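Local coordinates for lumazine-binding protein (Silicibacter pomeroyi DSS-3, PDB 3FKA), which is of unknown function but has an NTF2-like fold and belongs to a putative lumazine-binding family, so it may bind a small molecule, at residues B[9-14]-B[108-113]; B[42-47]-B[115-120]. One frame throughout, in Å; residues are numbered along the deposited sequence.

Interaction 1. Residues B[9-14]-B[108-113]; sequences AALTAL and GSWRIV. With EDO (1,2-ethanediol), chain Q.
The indole of Trp110 lies with one face against Leu11: CG of Leu11 sits 4.0 Å from the centroid of the five-membered ring, 11° off its normal, a CH-pi contact. CD2 of Leu11 reaches Trp110 CD2 at 3.6 Å, displaced toward the ring's rim. Ala10 CB approaches Trp110 CD1 obliquely at 3.7 Å, and the ring of His7 meets the indole with its plane turned by about 80°. With CG anti to the carbonyl carbon (chi1 -67°), Trp110 extends its indole from strand 109-119 toward the helix. One helical turn past Ala10, Leu14 crosses Trp110 at about a right angle; its CD2 touches Trp110 CB and Ile112 CG1, each at 4.0 Å. The backbone O of Trp110 accepts from O2 of a 1,2-ethanediol, probably from the crystallisation liquor, at 2.9 Å. Arg111 points away from the helix, and its NH2 bonds to Glu31 O. Val79, Ala84, Val103 and Leu105 also pack on Trp110. Replaced by an alanine, Trp110 would probably leave a gap beneath Leu11 and Ala10, with the Leu11 isobutyl group losing its aromatic floor. Such apolar packing of the long N-terminal helix against the curved mixed sheet is characteristic of the NTF2-like fold.

Interaction 2. Residues B[42-47]-B[115-120]; sequences GHYEGE and KVYRIR
Tyr117 lays its ring over the backbone of Gly42, whose CA is 3.8 Å from the ring centroid and 21° off the normal, a CH-pi contact over the face. The torsion that sets CG between the backbone N and the carbonyl carbon (chi1 68°) swings the ring across toward strand 38-44. Gly42 runs almost fully extended here, and a CB at this position would collide with Tyr117 O; its CA lies 3.6 Å from that oxygen in a CA-H...O contact. The ring continues past Gly42 until Tyr117 OH meets Tyr44 CB at 3.6 Å, while His43 O lies obliquely to the ring. Farther along, Ile119 CD1 touches Tyr44 CD1 at 3.6 Å, approaching the phenol obliquely.

Along these contacts the two parallel neighbours diverge, from 5.1 Å between the CA atoms of Gly42 and Tyr117 to 7.7 Å between those of Tyr44 and Ile119. Two waters bridge the widening seam: one accepts from His43 N and donates to Tyr117 O at 2.7 Å, the other donates to His43 O and accepts from Ile119 N. The 42-47 segment then reverses through a type I' turn, Tyr44 to Glu47, closed by backbone bonds in both directions and leading into strand 47-52. The imidazole of His43 faces a neighbouring chain: ND1 bonds to Asp82 and NE2 to His106, both of the second subunit. An unidentified ligand, probably from the crystallisation liquor, lies about 3 Å from the nearest atoms of the Tyr117 side chain and may mark a pocket.

Direct backbone pairing, still made by Tyr117 with Val41, thus gives way to water relays that satisfy four backbone groups, while Tyr117, Tyr44 and Ile119 make the direct contacts through carbon and a phenol oxygen.

From the N terminus, helix 4-24 supplies residues 9-14, which wait through 93 intervening residues, including most of the sheet, until strand 109-119 returns to meet them in interaction 1. Residues 42-47, the end of strand 38-44 and the turn after it, fall within that loop, yet their partner 115-120 comes after 108-113, so the two closures cross rather than nest. Both end on the same last strand, interaction 1 on its first part and interaction 2 on its last, with centres about 23 Å apart on opposite sides of the chain's centre. One ties the N-terminal helix to the sheet; the other joins neighbouring strands within it.

Interaction 1. Residues B[9-14]-B[108-113]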
ATOM      1  N   ALA B   9       7.778  11.951   7.301  1.00 23.92           N
ATOM      2  CA  ALA B   9       9.057  12.643   7.080  1.00 23.36           C
ATOM      3  C   ALA B   9      10.190  11.898   7.827  1.00 22.70           C
ATOM      4  O   ALA B   9      11.293  11.684   7.290  1.00 21.83           O
ATOM      5  CB  ALA B   9       8.954  14.100   7.522  1.00 23.33           C
ATOM      6  N   ALA B  10       9.915  11.461   9.056  1.00 22.84           N
ATOM      7  CA  ALA B  10      10.923  10.710   9.846  1.00 23.06           C
ATOM      8  C   ALA B  10      11.293   9.367   9.196  1.00 22.85           C
ATOM      9  O   ALA B  10      12.471   8.972   9.150  1.00 22.57           O
ATOM     10  CB  ALA B  10      10.443  10.502  11.271  1.00 22.94           C
ATOM     11  N   LEU B  11      10.281   8.687   8.661  1.00 23.17           N
ATOM     12  CA  LEU B  11      10.455   7.403   7.979  1.00 23.17           C
ATOM     13  C   LEU B  11      11.241   7.592   6.677  1.00 23.42           C
ATOM     14  O   LEU B  11      12.084   6.759   6.328  1.00 23.85           O
ATOM     15  CB  LEU B  11       9.078   6.733   7.751  1.00 23.27           C
ATOM     16  CG  LEU B  11       8.400   6.188   9.017  1.00 22.29           C
ATOM     17  CD1 LEU B  11       6.849   5.999   8.805  1.00 22.60           C
ATOM     18  CD2 LEU B  11       9.061   4.910   9.522  1.00 23.00           C
ATOM     19  N   THR B  12      10.988   8.703   5.983  1.00 23.85           N
ATOM     20  CA  THR B  12      11.691   9.040   4.748  1.00 24.36           C
ATOM     21  C   THR B  12      13.182   9.229   5.079  1.00 24.32           C
ATOM     22  O   THR B  12      14.048   8.712   4.346  1.00 23.23           O
ATOM     23  CB  THR B  12      11.067  10.288   4.066  1.00 25.11           C
ATOM     24  OG1 THR B  12       9.695   9.998   3.731  1.00 26.51           O
ATOM     25  CG2 THR B  12      11.809  10.649   2.813  1.00 26.20           C
ATOM     26  N   ALA B  13      13.461   9.949   6.172  1.00 23.89           N
ATOM     27  CA  ALA B  13      14.851  10.161   6.647  1.00 24.29           C
ATOM     28  C   ALA B  13      15.487   8.827   7.017  1.00 25.04           C
ATOM     29  O   ALA B  13      16.661   8.601   6.715  1.00 25.93           O
ATOM     30  CB  ALA B  13      14.897  11.084   7.837  1.00 23.93           C
ATOM     31  N   LEU B  14      14.727   7.970   7.700  1.00 25.38           N
ATOM     32  CA  LEU B  14      15.187   6.639   8.092  1.00 25.38           C
ATOM     33  C   LEU B  14      15.601   5.838   6.866  1.00 24.73           C
ATOM     34  O   LEU B  14      16.651   5.196   6.888  1.00 24.85           O
ATOM     35  CB  LEU B  14      14.112   5.897   8.891  1.00 25.64           C
ATOM     36  CG  LEU B  14      14.404   4.451   9.312  1.00 26.65           C
ATOM     37  CD1 LEU B  14      15.591   4.416  10.230  1.00 27.57           C
ATOM     38  CD2 LEU B  14      13.160   3.826   9.986  1.00 26.88           C
ATOM     39  N   GLY B 108      10.552   7.465  21.051  1.00 23.40           N
ATOM     40  CA  GLY B 108      10.663   8.704  20.265  1.00 24.94           C
ATOM     41  C   GLY B 108      11.265   8.635  18.876  1.00 25.81           C
ATOM     42  O   GLY B 108      11.348   9.672  18.197  1.00 26.45           O
ATOM     43  N   SER B 109      11.668   7.447  18.427  1.00 25.22           N
ATOM     44  CA  SER B 109      12.236   7.346  17.087  1.00 25.07           C
ATOM     45  C   SER B 109      11.861   6.023  16.380  1.00 24.70           C
ATOM     46  O   SER B 109      11.623   5.008  17.026  1.00 23.87           O
ATOM     47  CB  SER B 109      13.742   7.532  17.145  1.00 26.15           C
ATOM     48  OG  SER B 109      14.389   6.500  17.838  1.00 26.54           O
ATOM     49  N   TRP B 110      11.772   6.097  15.060  1.00 24.12           N
ATOM     50  CA  TRP B 110      11.443   4.952  14.208  1.00 24.02           C
ATOM     51  C   TRP B 110      12.674   4.081  14.057  1.00 24.49           C
ATOM     52  O   TRP B 110      13.763   4.606  13.765  1.00 24.44           O
ATOM     53  CB  TRP B 110      10.913   5.419  12.860  1.00 24.07           C
ATOM     54  CG  TRP B 110       9.588   6.108  12.952  1.00 23.91           C
ATOM     55  CD1 TRP B 110       9.363   7.449  13.070  1.00 24.21           C
ATOM     56  CD2 TRP B 110       8.310   5.482  12.948  1.00 24.09           C
ATOM     57  NE1 TRP B 110       8.004   7.699  13.117  1.00 24.07           N
ATOM     58  CE2 TRP B 110       7.337   6.503  13.055  1.00 24.31           C
ATOM     59  CE3 TRP B 110       7.884   4.151  12.891  1.00 23.91           C
ATOM     60  CZ2 TRP B 110       5.966   6.234  13.076  1.00 24.34           C
ATOM     61  CZ3 TRP B 110       6.509   3.889  12.898  1.00 23.98           C
ATOM     62  CH2 TRP B 110       5.574   4.922  12.981  1.00 24.15           C
ATOM     63  N   ARG B 111      12.520   2.766  14.258  1.00 23.78           N
ATOM     64  CA  ARG B 111      13.656   1.839  14.199  1.00 23.77           C
ATOM     65  C   ARG B 111      13.167   0.572  13.495  1.00 24.03           C
ATOM     66  O   ARG B 111      12.043   0.113  13.722  1.00 24.24           O
ATOM     67  CB  ARG B 111      14.199   1.588  15.598  1.00 24.33           C
ATOM     68  CG  ARG B 111      15.574   0.986  15.639  1.00 24.49           C
ATOM     69  CD  ARG B 111      16.025   0.861  17.071  1.00 24.59           C
ATOM     70  NE  ARG B 111      17.408   0.404  17.131  1.00 24.57           N
ATOM     71  CZ  ARG B 111      17.984  -0.161  18.182  1.00 25.21           C
ATOM     72  NH1 ARG B 111      17.307  -0.440  19.289  1.00 24.82           N
ATOM     73  NH2 ARG B 111      19.261  -0.526  18.088  1.00 25.18           N
ATOM     74  N   ILE B 112      14.020   0.017  12.653  1.00 23.33           N
ATOM     75  CA  ILE B 112      13.648  -1.114  11.802  1.00 23.60           C
ATOM     76  C   ILE B 112      13.631  -2.453  12.544  1.00 23.41           C
ATOM     77  O   ILE B 112      14.605  -2.850  13.199  1.00 23.73           O
ATOM     78  CB  ILE B 112      14.560  -1.210  10.578  1.00 23.85           C
ATOM     79  CG1 ILE B 112      14.563   0.101   9.778  1.00 24.33           C
ATOM     80  CG2 ILE B 112      14.087  -2.389   9.710  1.00 23.73           C
ATOM     81  CD1 ILE B 112      15.683   0.176   8.696  1.00 23.86           C
ATOM     82  N   VAL B 113      12.502  -3.140  12.418  1.00 24.20           N
ATOM     83  CA  VAL B 113      12.260  -4.425  13.044  1.00 24.08           C
ATOM     84  C   VAL B 113      12.688  -5.578  12.131  1.00 24.89           C
ATOM     85  O   VAL B 113      13.287  -6.550  12.602  1.00 24.06           O
ATOM     86  CB  VAL B 113      10.771  -4.567  13.453  1.00 23.41           C
ATOM     87  CG1 VAL B 113      10.459  -6.008  13.985  1.00 24.20           C
ATOM     88  CG2 VAL B 113      10.421  -3.498  14.485  1.00 23.17           C
TER
HETATM   89  C1  EDO Q 124      17.456   4.847  17.305  1.00 36.97           C
HETATM   90  O1  EDO Q 124      16.455   4.496  18.281  1.00 37.03           O
HETATM   91  C2  EDO Q 124      16.912   4.714  15.898  1.00 36.87           C
HETATM   92  O2  EDO Q 124      15.621   5.305  15.823  1.00 36.93           O

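Interaction 2. Residues B[42-47]-B[115-120]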
ATOM      1  N   GLY B  42      15.505 -13.220   2.738  1.00 23.05           N
ATOM      2  CA  GLY B  42      15.131 -13.304   1.330  1.00 23.99           C
ATOM      3  C   GLY B  42      15.831 -14.469   0.707  1.00 24.31           C
ATOM      4  O   GLY B  42      16.533 -15.213   1.418  1.00 25.03           O
ATOM      5  N   HIS B  43      15.579 -14.666  -0.586  1.00 25.00           N
ATOM      6  CA  HIS B  43      16.251 -15.701  -1.360  1.00 25.78           C
ATOM      7  C   HIS B  43      17.467 -15.053  -2.012  1.00 27.93           C
ATOM      8  O   HIS B  43      17.366 -13.973  -2.604  1.00 27.27           O
ATOM      9  CB  HIS B  43      15.367 -16.373  -2.397  1.00 25.49           C
ATOM     10  CG  HIS B  43      14.346 -17.273  -1.795  1.00 24.79           C
ATOM     11  ND1 HIS B  43      12.997 -17.013  -1.841  1.00 25.03           N
ATOM     12  CD2 HIS B  43      14.491 -18.405  -1.068  1.00 25.27           C
ATOM     13  CE1 HIS B  43      12.354 -17.965  -1.186  1.00 25.20           C
ATOM     14  NE2 HIS B  43      13.239 -18.828  -0.719  1.00 24.74           N
ATOM     15  N   TYR B  44      18.599 -15.731  -1.892  1.00 30.40           N
ATOM     16  CA  TYR B  44      19.843 -15.245  -2.432  1.00 33.31           C
ATOM     17  C   TYR B  44      20.565 -16.459  -2.977  1.00 33.96           C
ATOM     18  O   TYR B  44      20.799 -17.418  -2.236  1.00 33.79           O
ATOM     19  CB  TYR B  44      20.626 -14.556  -1.324  1.00 35.47           C
ATOM     20  CG  TYR B  44      21.845 -13.818  -1.810  1.00 36.47           C
ATOM     21  CD1 TYR B  44      21.731 -12.542  -2.354  1.00 36.78           C
ATOM     22  CD2 TYR B  44      23.110 -14.376  -1.693  1.00 36.90           C
ATOM     23  CE1 TYR B  44      22.845 -11.850  -2.804  1.00 37.01           C
ATOM     24  CE2 TYR B  44      24.233 -13.691  -2.129  1.00 37.07           C
ATOM     25  CZ  TYR B  44      24.093 -12.425  -2.692  1.00 36.88           C
ATOM     26  OH  TYR B  44      25.219 -11.742  -3.142  1.00 37.38           O
ATOM     27  N   GLU B  45      20.863 -16.425  -4.278  1.00 35.04           N
ATOM     28  CA  GLU B  45      21.540 -17.517  -4.976  1.00 36.13           C
ATOM     29  C   GLU B  45      20.711 -18.800  -4.829  1.00 35.42           C
ATOM     30  O   GLU B  45      21.246 -19.865  -4.535  1.00 35.89           O
ATOM     31  CB  GLU B  45      22.983 -17.696  -4.457  1.00 36.80           C
ATOM     32  CG  GLU B  45      23.889 -16.432  -4.593  1.00 38.00           C
ATOM     33  CD  GLU B  45      25.267 -16.584  -3.916  1.00 38.50           C
ATOM     34  OE1 GLU B  45      25.378 -17.322  -2.906  1.00 39.48           O
ATOM     35  OE2 GLU B  45      26.241 -15.930  -4.373  1.00 39.99           O
ATOM     36  N   GLY B  46      19.392 -18.672  -4.990  1.00 34.33           N
ATOM     37  CA  GLY B  46      18.472 -19.805  -4.888  1.00 33.75           C
ATOM     38  C   GLY B  46      18.140 -20.364  -3.503  1.00 33.08           C
ATOM     39  O   GLY B  46      17.339 -21.288  -3.415  1.00 33.59           O
ATOM     40  N   GLU B  47      18.729 -19.834  -2.432  1.00 31.84           N
ATOM     41  CA  GLU B  47      18.456 -20.344  -1.088  1.00 31.85           C
ATOM     42  C   GLU B  47      17.955 -19.306  -0.120  1.00 29.30           C
ATOM     43  O   GLU B  47      18.191 -18.120  -0.293  1.00 28.16           O
ATOM     44  CB  GLU B  47      19.717 -20.905  -0.460  1.00 32.95           C
ATOM     45  CG  GLU B  47      20.304 -22.106  -1.146  1.00 34.17           C
ATOM     46  CD  GLU B  47      21.400 -22.728  -0.319  1.00 34.56           C
ATOM     47  OE1 GLU B  47      21.871 -22.070   0.655  1.00 36.64           O
ATOM     48  OE2 GLU B  47      21.776 -23.878  -0.625  1.00 36.80           O
ATOM     49  N   LYS B 115      13.458  -6.689   7.649  1.00 25.50           N
ATOM     50  CA  LYS B 115      13.549  -6.384   6.231  0.50 25.08           C
ATOM     51  C   LYS B 115      13.449  -7.679   5.441  1.00 25.39           C
ATOM     52  O   LYS B 115      14.200  -8.602   5.701  1.00 26.37           O
ATOM     53  CB  LYS B 115      14.882  -5.747   5.861  0.50 25.32           C
ATOM     54  CG  LYS B 115      14.969  -5.246   4.389  0.50 25.30           C
ATOM     55  CD  LYS B 115      16.406  -5.256   3.849  0.50 25.08           C
ATOM     56  CE  LYS B 115      17.402  -4.554   4.762  0.50 24.92           C
ATOM     57  NZ  LYS B 115      18.763  -4.644   4.189  0.50 25.00           N
ATOM     58  N   VAL B 116      12.491  -7.757   4.507  1.00 24.36           N
ATOM     59  CA  VAL B 116      12.398  -8.914   3.595  0.50 24.10           C
ATOM     60  C   VAL B 116      12.701  -8.287   2.251  1.00 24.46           C
ATOM     61  O   VAL B 116      12.391  -7.106   2.034  1.00 24.32           O
ATOM     62  CB  VAL B 116      11.074  -9.719   3.566  0.50 23.74           C
ATOM     63  CG1 VAL B 116      10.838 -10.401   4.917  0.50 23.36           C
ATOM     64  CG2 VAL B 116       9.898  -8.861   3.146  0.50 23.25           C
ATOM     65  N   TYR B 117      13.368  -9.044   1.381  1.00 23.76           N
ATOM     66  CA  TYR B 117      13.735  -8.537   0.083  1.00 23.59           C
ATOM     67  C   TYR B 117      13.664  -9.585  -1.005  1.00 22.91           C
ATOM     68  O   TYR B 117      13.618 -10.815  -0.743  1.00 22.81           O
ATOM     69  CB  TYR B 117      15.188  -7.994   0.120  1.00 23.86           C
ATOM     70  CG  TYR B 117      16.198  -9.115   0.319  1.00 24.20           C
ATOM     71  CD1 TYR B 117      16.692  -9.860  -0.769  1.00 23.65           C
ATOM     72  CD2 TYR B 117      16.600  -9.485   1.595  1.00 24.20           C
ATOM     73  CE1 TYR B 117      17.555 -10.927  -0.592  1.00 24.15           C
ATOM     74  CE2 TYR B 117      17.498 -10.552   1.774  1.00 24.08           C
ATOM     75  CZ  TYR B 117      17.964 -11.267   0.680  1.00 24.37           C
ATOM     76  OH  TYR B 117      18.851 -12.315   0.873  1.00 25.03           O
ATOM     77  N   ARG B 118      13.607  -9.105  -2.237  1.00 22.96           N
ATOM     78  CA  ARG B 118      13.704  -9.987  -3.391  1.00 22.85           C
ATOM     79  C   ARG B 118      14.603  -9.251  -4.375  1.00 23.06           C
ATOM     80  O   ARG B 118      14.582  -8.023  -4.445  1.00 23.06           O
ATOM     81  CB  ARG B 118      12.357 -10.422  -3.981  1.00 23.69           C
ATOM     82  CG  ARG B 118      11.514  -9.413  -4.733  1.00 23.81           C
ATOM     83  CD  ARG B 118      12.011  -9.078  -6.168  1.00 24.41           C
ATOM     84  NE  ARG B 118      11.108  -8.146  -6.834  1.00 24.17           N
ATOM     85  CZ  ARG B 118      10.328  -8.408  -7.885  1.00 25.17           C
ATOM     86  NH1 ARG B 118      10.298  -9.588  -8.501  1.00 25.83           N
ATOM     87  NH2 ARG B 118       9.560  -7.430  -8.349  1.00 25.29           N
ATOM     88  N   ILE B 119      15.401 -10.007  -5.107  1.00 23.11           N
ATOM     89  CA  ILE B 119      16.292  -9.442  -6.103  1.00 24.46           C
ATOM     90  C   ILE B 119      15.578  -9.504  -7.434  1.00 25.63           C
ATOM     91  O   ILE B 119      15.065 -10.556  -7.824  1.00 24.61           O
ATOM     92  CB  ILE B 119      17.611 -10.217  -6.191  1.00 24.60           C
ATOM     93  CG1 ILE B 119      18.345 -10.161  -4.855  1.00 25.21           C
ATOM     94  CG2 ILE B 119      18.469  -9.629  -7.333  1.00 25.08           C
ATOM     95  CD1 ILE B 119      19.513 -11.091  -4.721  1.00 25.57           C
ATOM     96  N   ARG B 120      15.551  -8.386  -8.158  1.00 27.26           N
ATOM     97  CA  ARG B 120      14.909  -8.360  -9.471  1.00 28.92           C
ATOM     98  C   ARG B 120      15.799  -8.983 -10.515  1.00 29.22           C
ATOM     99  O   ARG B 120      15.269  -9.511 -11.495  1.00 29.95           O
ATOM    100  CB  ARG B 120      14.584  -6.948  -9.892  1.00 30.04           C
ATOM    101  CG  ARG B 120      13.533  -6.347  -9.057  1.00 31.35           C
ATOM    102  CD  ARG B 120      13.231  -5.004  -9.603  1.00 32.99           C
ATOM    103  NE  ARG B 120      12.117  -4.396  -8.910  1.00 33.63           N
ATOM    104  CZ  ARG B 120      11.713  -3.148  -9.100  1.00 34.82           C
ATOM    105  NH1 ARG B 120      12.311  -2.351  -9.997  1.00 35.46           N
ATOM    106  NH2 ARG B 120      10.679  -2.696  -8.402  1.00 34.97           N
ATOM    107  OXT ARG B 120      17.031  -8.978 -10.391  1.00 28.87           O
TER
HETATM  108  O   HOH W   1      13.583 -13.160  -2.019  1.00 14.23           O
HETATM  109  O   HOH W   2      15.420 -12.806  -4.184  1.00 16.32           O